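Local atomic coordinates of Low molecular weight heat shock protein (PDB entry 3GLA), a protein that probably acts as a small heat-shock chaperone of the alpha-crystallin family, binding partly unfolded proteins under stress and limiting their aggregation. Residues R42-S47 with Y63-R68. Residues are numbered along the deposited sequence; the frame is centred on the assembly and turned at random.
Sequences RGERKS and YGSFHR
Gly43 and Phe66 sit opposite each other as a hydrogen-bonded pair where strands 38-45 and 64-71 run antiparallel in the alpha-crystallin domain, an immunoglobulin-like beta sandwich. The Phe66 ring, with CG held between its own backbone N and carbonyl carbon (chi1 62°), swings back across the neighbouring strand and lies flat on the glycine backbone, Gly43 N sitting 3.4 Å above the ring centre. Phe66 CE2 packs 3.4 Å from Gly43 CA. Trp3 meets the Phe66 ring edge-to-face. On the other face of the sheet the Arg42 chain bends at chi3 and lays its guanidinium over the His67 ring, the two planes 34° apart. Arg42 NH2 comes to 3.2 Å from His67 CD2, and Arg42 CB also covers the imidazole face. Next along, in one of two modelled conformers of Ser65, its OG donates to Glu44 OE2 at 2.6 Å, arriving from above the carboxylate plane; the bond is therefore probably not permanent. Arg45 runs extended beside Tyr63 CB, and its guanidinium pairs with Asp21 of the second subunit, tying this strand end to the dimer contact. Arg45 and Gly64 form the last bridge, with Gly64 N 2.8 Å from Arg45 O. Past it, Ser47 CB rests on the Tyr63 ring, 3.5 Å from its centroid.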
loop_
_atom_site.group_PDB
_atom_site.type_symbol
_atom_site.label_atom_id
_atom_site.label_comp_id
_atom_site.label_asym_id
_atom_site.label_seq_id
_atom_site.Cartn_x
_atom_site.Cartn_y
_atom_site.Cartn_z
ATOM N N ARG B 42 2.496 8.732 -11.215
ATOM C CA ARG B 42 1.164 9.204 -11.353
ATOM C C ARG B 42 0.305 8.028 -11.697
ATOM O O ARG B 42 0.800 7.014 -12.211
ATOM C CB ARG B 42 1.021 10.312 -12.381
ATOM C CG ARG B 42 1.134 9.825 -13.598
ATOM C CD ARG B 42 1.177 11.071 -14.558
ATOM N NE ARG B 42 0.169 12.052 -14.329
ATOM C CZ ARG B 42 0.316 13.325 -14.701
ATOM N NH1 ARG B 42 1.455 13.735 -15.324
ATOM N NH2 ARG B 42 -0.665 14.191 -14.444
ATOM N N GLY B 43 -0.964 8.155 -11.349
ATOM C CA GLY B 43 -1.848 7.023 -11.681
ATOM C C GLY B 43 -3.151 7.299 -10.917
ATOM O O GLY B 43 -3.447 8.456 -10.477
ATOM N N GLU B 44 -3.917 6.215 -10.807
ATOM C CA GLU B 44 -5.308 6.413 -10.289
ATOM C C GLU B 44 -5.639 5.097 -9.678
ATOM O O GLU B 44 -5.291 4.035 -10.132
ATOM C CB GLU B 44 -6.330 6.785 -11.352
ATOM C CG GLU B 44 -7.761 7.138 -10.842
ATOM C CD GLU B 44 -8.486 8.404 -11.437
ATOM O OE1 GLU B 44 -9.651 8.604 -11.004
ATOM O OE2 GLU B 44 -7.938 9.189 -12.273
ATOM N N ARG B 45 -6.290 5.166 -8.535
ATOM C CA ARG B 45 -6.689 4.000 -7.985
ATOM C C ARG B 45 -8.179 4.081 -7.885
ATOM O O ARG B 45 -8.666 5.113 -7.493
ATOM C CB ARG B 45 -6.066 4.156 -6.498
ATOM C CG ARG B 45 -6.630 3.220 -5.596
ATOM C CD ARG B 45 -5.989 3.417 -4.145
ATOM N NE ARG B 45 -6.232 2.378 -3.438
ATOM C CZ ARG B 45 -5.811 2.031 -2.257
ATOM N NH1 ARG B 45 -5.960 2.819 -1.207
ATOM N NH2 ARG B 45 -5.840 0.792 -2.107
ATOM N N LYS B 46 -8.902 3.025 -8.188
ATOM C CA LYS B 46 -10.299 3.005 -7.864
ATOM C C LYS B 46 -10.415 2.353 -6.447
ATOM O O LYS B 46 -9.478 1.737 -6.008
ATOM C CB LYS B 46 -11.102 2.041 -8.797
ATOM C CG LYS B 46 -11.068 2.457 -10.368
ATOM C CD LYS B 46 -11.523 3.861 -10.545
ATOM C CE LYS B 46 -11.417 4.265 -12.103
ATOM N NZ LYS B 46 -10.194 5.103 -12.350
ATOM N N SER B 47 -11.562 2.558 -5.880
ATOM C CA SER B 47 -11.817 1.865 -4.611
ATOM C C SER B 47 -13.193 1.317 -4.686
ATOM O O SER B 47 -14.157 1.956 -5.099
ATOM C CB SER B 47 -11.838 2.913 -3.495
ATOM O OG SER B 47 -12.060 2.226 -2.262
ATOM N N TYR B 63 -8.146 7.140 -2.464
ATOM C CA TYR B 63 -8.076 6.641 -3.846
ATOM C C TYR B 63 -8.267 7.825 -4.783
ATOM O O TYR B 63 -8.210 8.940 -4.271
ATOM C CB TYR B 63 -9.116 5.516 -4.084
ATOM C CG TYR B 63 -10.501 6.008 -3.885
ATOM C CD1 TYR B 63 -11.273 6.299 -4.970
ATOM C CD2 TYR B 63 -11.057 6.166 -2.578
ATOM C CE1 TYR B 63 -12.586 6.747 -4.832
ATOM C CE2 TYR B 63 -12.364 6.637 -2.404
ATOM C CZ TYR B 63 -13.139 6.892 -3.545
ATOM O OH TYR B 63 -14.428 7.309 -3.372
ATOM N N GLY B 64 -8.444 7.496 -6.036
ATOM C CA GLY B 64 -8.523 8.538 -7.086
ATOM C C GLY B 64 -7.148 8.775 -7.633
ATOM O O GLY B 64 -6.261 7.897 -7.572
ATOM N N SER B 65 -6.977 9.971 -8.170
ATOM C CA SER B 65 -5.722 10.151 -8.904
ATOM C C SER B 65 -4.612 10.531 -7.902
ATOM O O SER B 65 -4.837 11.113 -6.835
ATOM C CB SER B 65 -5.829 11.331 -9.916
ATOM O OG SER B 65 -6.910 11.044 -10.709
ATOM N N PHE B 66 -3.409 10.190 -8.287
ATOM C CA PHE B 66 -2.318 10.723 -7.502
ATOM C C PHE B 66 -1.230 11.143 -8.511
ATOM O O PHE B 66 -1.215 10.695 -9.641
ATOM C CB PHE B 66 -1.675 9.639 -6.571
ATOM C CG PHE B 66 -1.088 8.509 -7.294
ATOM C CD1 PHE B 66 0.297 8.538 -7.609
ATOM C CD2 PHE B 66 -1.878 7.409 -7.658
ATOM C CE1 PHE B 66 0.901 7.466 -8.248
ATOM C CE2 PHE B 66 -1.274 6.303 -8.357
ATOM C CZ PHE B 66 0.147 6.372 -8.636
ATOM N N HIS B 67 -0.394 12.057 -8.056
ATOM C CA HIS B 67 0.745 12.447 -8.850
ATOM C C HIS B 67 1.685 13.115 -7.920
ATOM O O HIS B 67 1.352 14.088 -7.253
ATOM C CB HIS B 67 0.198 13.435 -9.825
ATOM C CG HIS B 67 1.183 13.942 -10.778
ATOM N ND1 HIS B 67 2.476 13.476 -10.895
ATOM C CD2 HIS B 67 1.020 14.842 -11.782
ATOM C CE1 HIS B 67 3.094 14.121 -11.890
ATOM N NE2 HIS B 67 2.232 14.932 -12.438
ATOM N N ARG B 68 2.817 12.517 -7.769
ATOM C CA ARG B 68 3.794 13.097 -6.889
ATOM C C ARG B 68 5.045 13.212 -7.798
ATOM O O ARG B 68 5.294 12.428 -8.706
ATOM C CB ARG B 68 4.143 12.169 -5.760
ATOM C CG ARG B 68 2.820 12.004 -4.916
ATOM C CD ARG B 68 3.155 11.472 -3.509
ATOM N NE ARG B 68 3.843 12.447 -2.716
ATOM C CZ ARG B 68 4.546 12.084 -1.630
ATOM N NH1 ARG B 68 4.731 10.794 -1.299
ATOM N NH2 ARG B 68 5.143 13.019 -0.944
#